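Endoglucanase EG-II (Hypocrea jecorina, PDB 3QR3) catalyses the hydrolysis of internal beta-1,4-glucosidic bonds in cellulose, acting as an endoglucanase of glycoside hydrolase family 5. Local coordinates at residues G263-I277 with T316-K328. Residues are numbered along the deposited sequence; the frame is centred on the assembly and turned at random. Where two conformers were deposited one is given.
Sequences GGNVQSCIQDMCQQI and TDTSLVSSCLARK
Gly263 O rests against Leu320 CD2 at 3.4 Å where the loop that follows strand 256-261 of the TIM barrel enters helix 267-281, alongside which the C-terminal helix 319-325 packs. Asn265, centre of an inverse gamma turn, reaches across to the start of that helix. Its OD1 takes two donors: Leu320 N, 3.0 Å away, lies in the carbonyl plane on a lone pair with an N-H...O angle of 161°, whereas Thr318 OG1, 2.8 Å away, is tilted from that plane. ND2 is held by Thr305 O, and the bonds at both ends of the amide together fix its rotation. Replacing Asn265 with an alanine removes the amide, and Leu320 N and Thr318 OG1 would probably be left without their shared acceptor, weakening the loop's hold on the helix start. Cys269, in a disulfide with Cys233, offers its CB to Leu320 CD1. Ile270 is a knob among Ser319, Leu320, Ser323 and Cys324, with CD1 near both serine hydroxyls. Met273 crosses Leu320 at about a right angle, its CB against Leu320 CD1; with CG anti to the backbone N (chi1 177°), that atom comes 3.8 Å from Cys324 CB. Cys274 ties the helices covalently: its SG bonds Cys324 SG at 2.1 Å with chi3 -103°. Further along, beside Tyr290 of strand 287-296, Ile277 CD1 meets Leu325 CD2 at 4.2 Å.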
loop_
_atom_site.group_PDB
_atom_site.type_symbol
_atom_site.label_atom_id
_atom_site.label_comp_id
_atom_site.label_asym_id
_atom_site.label_seq_id
_atom_site.Cartn_x
_atom_site.Cartn_y
_atom_site.Cartn_z
ATOM N N GLY A 263 -2.414 6.174 -13.250
ATOM C CA GLY A 263 -2.210 7.169 -14.279
ATOM C C GLY A 263 -3.489 7.929 -14.564
ATOM O O GLY A 263 -4.539 7.651 -13.976
ATOM N N GLY A 264 -3.407 8.897 -15.468
ATOM C CA GLY A 264 -4.584 9.652 -15.843
ATOM C C GLY A 264 -5.621 8.770 -16.515
ATOM O O GLY A 264 -5.315 7.676 -17.000
ATOM N N ASN A 265 -6.864 9.240 -16.540
ATOM C CA ASN A 265 -7.905 8.531 -17.266
ATOM C C ASN A 265 -7.908 8.998 -18.721
ATOM O O ASN A 265 -8.842 9.647 -19.174
ATOM C CB ASN A 265 -9.258 8.757 -16.601
ATOM C CG ASN A 265 -9.334 8.117 -15.236
ATOM O OD1 ASN A 265 -9.357 6.890 -15.121
ATOM N ND2 ASN A 265 -9.344 8.940 -14.188
ATOM N N VAL A 266 -6.825 8.680 -19.424
ATOM C CA VAL A 266 -6.576 9.152 -20.779
ATOM C C VAL A 266 -5.971 8.018 -21.614
ATOM O O VAL A 266 -5.445 7.040 -21.066
ATOM C CB VAL A 266 -5.601 10.347 -20.780
ATOM C CG1 VAL A 266 -6.220 11.542 -20.077
ATOM C CG2 VAL A 266 -4.280 9.956 -20.111
ATOM N N GLN A 267 -6.029 8.164 -22.936
ATOM C CA GLN A 267 -5.615 7.098 -23.855
ATOM C C GLN A 267 -4.187 6.599 -23.635
ATOM O O GLN A 267 -3.942 5.389 -23.668
ATOM C CB GLN A 267 -5.784 7.545 -25.310
ATOM C CG GLN A 267 -5.597 6.418 -26.316
ATOM C CD GLN A 267 -6.596 5.286 -26.116
ATOM O OE1 GLN A 267 -7.780 5.525 -25.876
ATOM N NE2 GLN A 267 -6.122 4.049 -26.218
ATOM N N SER A 268 -3.239 7.512 -23.427
ATOM C CA SER A 268 -1.842 7.109 -23.213
ATOM C C SER A 268 -1.688 6.119 -22.058
ATOM O O SER A 268 -0.897 5.175 -22.138
ATOM C CB SER A 268 -0.938 8.325 -22.987
ATOM O OG SER A 268 -1.275 9.013 -21.793
ATOM N N CYS A 269 -2.446 6.338 -20.982
ATOM C CA CYS A 269 -2.376 5.461 -19.813
ATOM C C CYS A 269 -3.186 4.186 -20.007
ATOM O O CYS A 269 -2.802 3.120 -19.522
ATOM C CB CYS A 269 -2.841 6.189 -18.557
ATOM S SG CYS A 269 -1.831 7.631 -18.176
ATOM N N ILE A 270 -4.311 4.294 -20.705
ATOM C CA ILE A 270 -5.090 3.109 -21.045
ATOM C C ILE A 270 -4.209 2.134 -21.812
ATOM O O ILE A 270 -4.278 0.928 -21.600
ATOM C CB ILE A 270 -6.362 3.461 -21.839
ATOM C CG1 ILE A 270 -7.398 4.083 -20.892
ATOM C CG2 ILE A 270 -6.917 2.215 -22.528
ATOM C CD1 ILE A 270 -8.626 4.656 -21.580
ATOM N N GLN A 271 -3.351 2.659 -22.681
ATOM C CA GLN A 271 -2.425 1.796 -23.405
ATOM C C GLN A 271 -1.285 1.302 -22.516
ATOM O O GLN A 271 -1.068 0.096 -22.408
ATOM C CB GLN A 271 -1.869 2.472 -24.665
ATOM C CG GLN A 271 -0.800 1.624 -25.363
ATOM C CD GLN A 271 -0.410 2.148 -26.736
ATOM O OE1 GLN A 271 0.647 1.801 -27.268
ATOM N NE2 GLN A 271 -1.261 2.984 -27.315
ATOM N N ASP A 272 -0.568 2.222 -21.870
ATOM C CA ASP A 272 0.604 1.863 -21.069
ATOM C C ASP A 272 0.284 1.050 -19.819
ATOM O O ASP A 272 1.012 0.119 -19.471
ATOM C CB ASP A 272 1.415 3.109 -20.694
ATOM C CG ASP A 272 2.110 3.738 -21.892
ATOM O OD1 ASP A 272 2.045 3.155 -22.996
ATOM O OD2 ASP A 272 2.723 4.818 -21.730
ATOM N N MET A 273 -0.795 1.397 -19.133
ATOM C CA MET A 273 -1.161 0.662 -17.932
ATOM C C MET A 273 -1.574 -0.756 -18.278
ATOM O O MET A 273 -1.290 -1.691 -17.532
ATOM C CB MET A 273 -2.283 1.352 -17.166
ATOM C CG MET A 273 -2.738 0.571 -15.939
ATOM S SD MET A 273 -1.424 0.412 -14.701
ATOM C CE MET A 273 -1.335 2.082 -14.055
ATOM N N CYS A 274 -2.253 -0.922 -19.408
ATOM C CA CYS A 274 -2.703 -2.249 -19.773
ATOM C C CYS A 274 -1.508 -3.124 -20.159
ATOM O O CYS A 274 -1.480 -4.298 -19.831
ATOM C CB CYS A 274 -3.784 -2.204 -20.859
ATOM S SG CYS A 274 -5.418 -1.672 -20.200
ATOM N N GLN A 275 -0.518 -2.541 -20.829
ATOM C CA GLN A 275 0.729 -3.249 -21.115
ATOM C C GLN A 275 1.437 -3.638 -19.823
ATOM O O GLN A 275 1.927 -4.751 -19.693
ATOM C CB GLN A 275 1.653 -2.397 -21.992
ATOM C CG GLN A 275 1.111 -2.223 -23.402
ATOM C CD GLN A 275 1.907 -1.245 -24.236
ATOM O OE1 GLN A 275 2.798 -0.556 -23.737
ATOM N NE2 GLN A 275 1.580 -1.170 -25.520
ATOM N N GLN A 276 1.475 -2.717 -18.863
ATOM C CA GLN A 276 2.138 -2.984 -17.599
ATOM C C GLN A 276 1.468 -4.149 -16.879
ATOM O O GLN A 276 2.131 -5.093 -16.447
ATOM C CB GLN A 276 2.123 -1.744 -16.696
ATOM C CG GLN A 276 2.970 -1.938 -15.430
ATOM C CD GLN A 276 2.844 -0.779 -14.462
ATOM O OE1 GLN A 276 1.859 -0.665 -13.731
ATOM N NE2 GLN A 276 3.845 0.083 -14.448
ATOM N N ILE A 277 0.149 -4.063 -16.753
ATOM C CA ILE A 277 -0.637 -5.075 -16.063
ATOM C C ILE A 277 -0.515 -6.426 -16.758
ATOM O O ILE A 277 -0.440 -7.468 -16.105
ATOM C CB ILE A 277 -2.124 -4.674 -16.015
ATOM C CG1 ILE A 277 -2.284 -3.363 -15.246
ATOM C CG2 ILE A 277 -2.960 -5.768 -15.360
ATOM C CD1 ILE A 277 -1.715 -3.410 -13.851
ATOM N N THR A 316 -20.297 3.650 -11.509
ATOM C CA THR A 316 -19.580 3.684 -12.776
ATOM C C THR A 316 -18.103 3.941 -12.492
ATOM O O THR A 316 -17.776 4.835 -11.714
ATOM C CB THR A 316 -20.116 4.792 -13.693
ATOM O OG1 THR A 316 -21.542 4.710 -13.741
ATOM C CG2 THR A 316 -19.563 4.643 -15.102
ATOM N N ASP A 317 -17.221 3.161 -13.121
ATOM C CA ASP A 317 -15.777 3.274 -12.889
ATOM C C ASP A 317 -15.142 4.331 -13.769
ATOM O O ASP A 317 -15.704 4.697 -14.789
ATOM C CB ASP A 317 -15.084 1.931 -13.150
ATOM C CG ASP A 317 -15.313 0.940 -12.032
ATOM O OD1 ASP A 317 -15.662 -0.222 -12.330
ATOM O OD2 ASP A 317 -15.159 1.333 -10.850
ATOM N N THR A 318 -13.962 4.812 -13.385
ATOM C CA THR A 318 -13.205 5.695 -14.264
ATOM C C THR A 318 -12.718 4.866 -15.448
ATOM O O THR A 318 -12.772 3.641 -15.411
ATOM C CB THR A 318 -12.014 6.373 -13.530
ATOM O OG1 THR A 318 -10.953 5.427 -13.328
ATOM C CG2 THR A 318 -12.467 6.934 -12.192
ATOM N N SER A 319 -12.254 5.518 -16.503
ATOM C CA SER A 319 -11.861 4.781 -17.693
ATOM C C SER A 319 -10.622 3.892 -17.471
ATOM O O SER A 319 -10.537 2.785 -18.016
ATOM C CB SER A 319 -11.674 5.724 -18.890
ATOM O OG SER A 319 -10.702 6.713 -18.622
ATOM N N LEU A 320 -9.676 4.348 -16.659
ATOM C CA LEU A 320 -8.473 3.545 -16.430
ATOM C C LEU A 320 -8.802 2.291 -15.623
ATOM O O LEU A 320 -8.311 1.201 -15.923
ATOM C CB LEU A 320 -7.369 4.359 -15.743
ATOM C CG LEU A 320 -6.015 3.636 -15.681
ATOM C CD1 LEU A 320 -5.394 3.545 -17.059
ATOM C CD2 LEU A 320 -5.058 4.335 -14.742
ATOM N N VAL A 321 -9.631 2.433 -14.596
ATOM C CA VAL A 321 -10.043 1.270 -13.812
ATOM C C VAL A 321 -10.809 0.283 -14.701
ATOM O O VAL A 321 -10.458 -0.903 -14.790
ATOM C CB VAL A 321 -10.910 1.668 -12.614
ATOM C CG1 VAL A 321 -11.594 0.441 -12.012
ATOM C CG2 VAL A 321 -10.067 2.403 -11.554
ATOM N N SER A 322 -11.843 0.791 -15.368
ATOM C CA SER A 322 -12.702 -0.029 -16.208
ATOM C C SER A 322 -11.911 -0.736 -17.303
ATOM O O SER A 322 -12.091 -1.935 -17.529
ATOM C CB SER A 322 -13.809 0.828 -16.830
ATOM O OG SER A 322 -14.539 0.082 -17.776
ATOM N N SER A 323 -11.028 0.005 -17.972
ATOM C CA SER A 323 -10.273 -0.537 -19.100
ATOM C C SER A 323 -9.062 -1.394 -18.703
ATOM O O SER A 323 -8.686 -2.281 -19.452
ATOM C CB SER A 323 -9.779 0.591 -20.018
ATOM O OG SER A 323 -10.831 1.463 -20.415
ATOM N N CYS A 324 -8.450 -1.145 -17.542
ATOM C CA CYS A 324 -7.150 -1.754 -17.242
ATOM C C CYS A 324 -7.033 -2.508 -15.921
ATOM O O CYS A 324 -6.404 -3.565 -15.862
ATOM C CB CYS A 324 -6.042 -0.699 -17.324
ATOM S SG CYS A 324 -5.801 -0.038 -18.980
ATOM N N LEU A 325 -7.604 -1.966 -14.855
ATOM C CA LEU A 325 -7.423 -2.579 -13.544
ATOM C C LEU A 325 -8.456 -3.648 -13.241
ATOM O O LEU A 325 -8.132 -4.674 -12.635
ATOM C CB LEU A 325 -7.431 -1.514 -12.449
ATOM C CG LEU A 325 -6.392 -0.420 -12.668
ATOM C CD1 LEU A 325 -6.405 0.562 -11.512
ATOM C CD2 LEU A 325 -5.009 -1.037 -12.833
ATOM N N ALA A 326 -9.693 -3.399 -13.662
ATOM C CA ALA A 326 -10.818 -4.264 -13.339
ATOM C C ALA A 326 -10.641 -5.650 -13.937
ATOM O O ALA A 326 -10.010 -5.811 -14.975
ATOM C CB ALA A 326 -12.123 -3.643 -13.829
ATOM N N ARG A 327 -11.200 -6.653 -13.270
ATOM C CA ARG A 327 -11.233 -8.001 -13.809
ATOM C C ARG A 327 -12.677 -8.430 -13.913
ATOM O O ARG A 327 -13.209 -9.035 -12.986
ATOM C CB ARG A 327 -10.482 -8.954 -12.885
ATOM C CG ARG A 327 -8.984 -8.716 -12.836
ATOM C CD ARG A 327 -8.318 -9.639 -11.817
ATOM N NE ARG A 327 -6.913 -9.859 -12.129
ATOM C CZ ARG A 327 -6.089 -10.574 -11.371
ATOM N NH1 ARG A 327 -6.528 -11.132 -10.245
ATOM N NH2 ARG A 327 -4.827 -10.731 -11.737
ATOM N N LYS A 328 -13.321 -8.098 -15.028
ATOM C CA LYS A 328 -14.722 -8.455 -15.212
ATOM C C LYS A 328 -14.857 -9.787 -15.947
ATOM O O LYS A 328 -15.967 -10.291 -16.133
ATOM C CB LYS A 328 -15.463 -7.363 -15.974
ATOM C CG LYS A 328 -15.155 -5.946 -15.546
ATOM C CD LYS A 328 -15.440 -4.999 -16.718
ATOM C CE LYS A 328 -15.598 -3.559 -16.290
ATOM N NZ LYS A 328 -16.771 -3.395 -15.387
#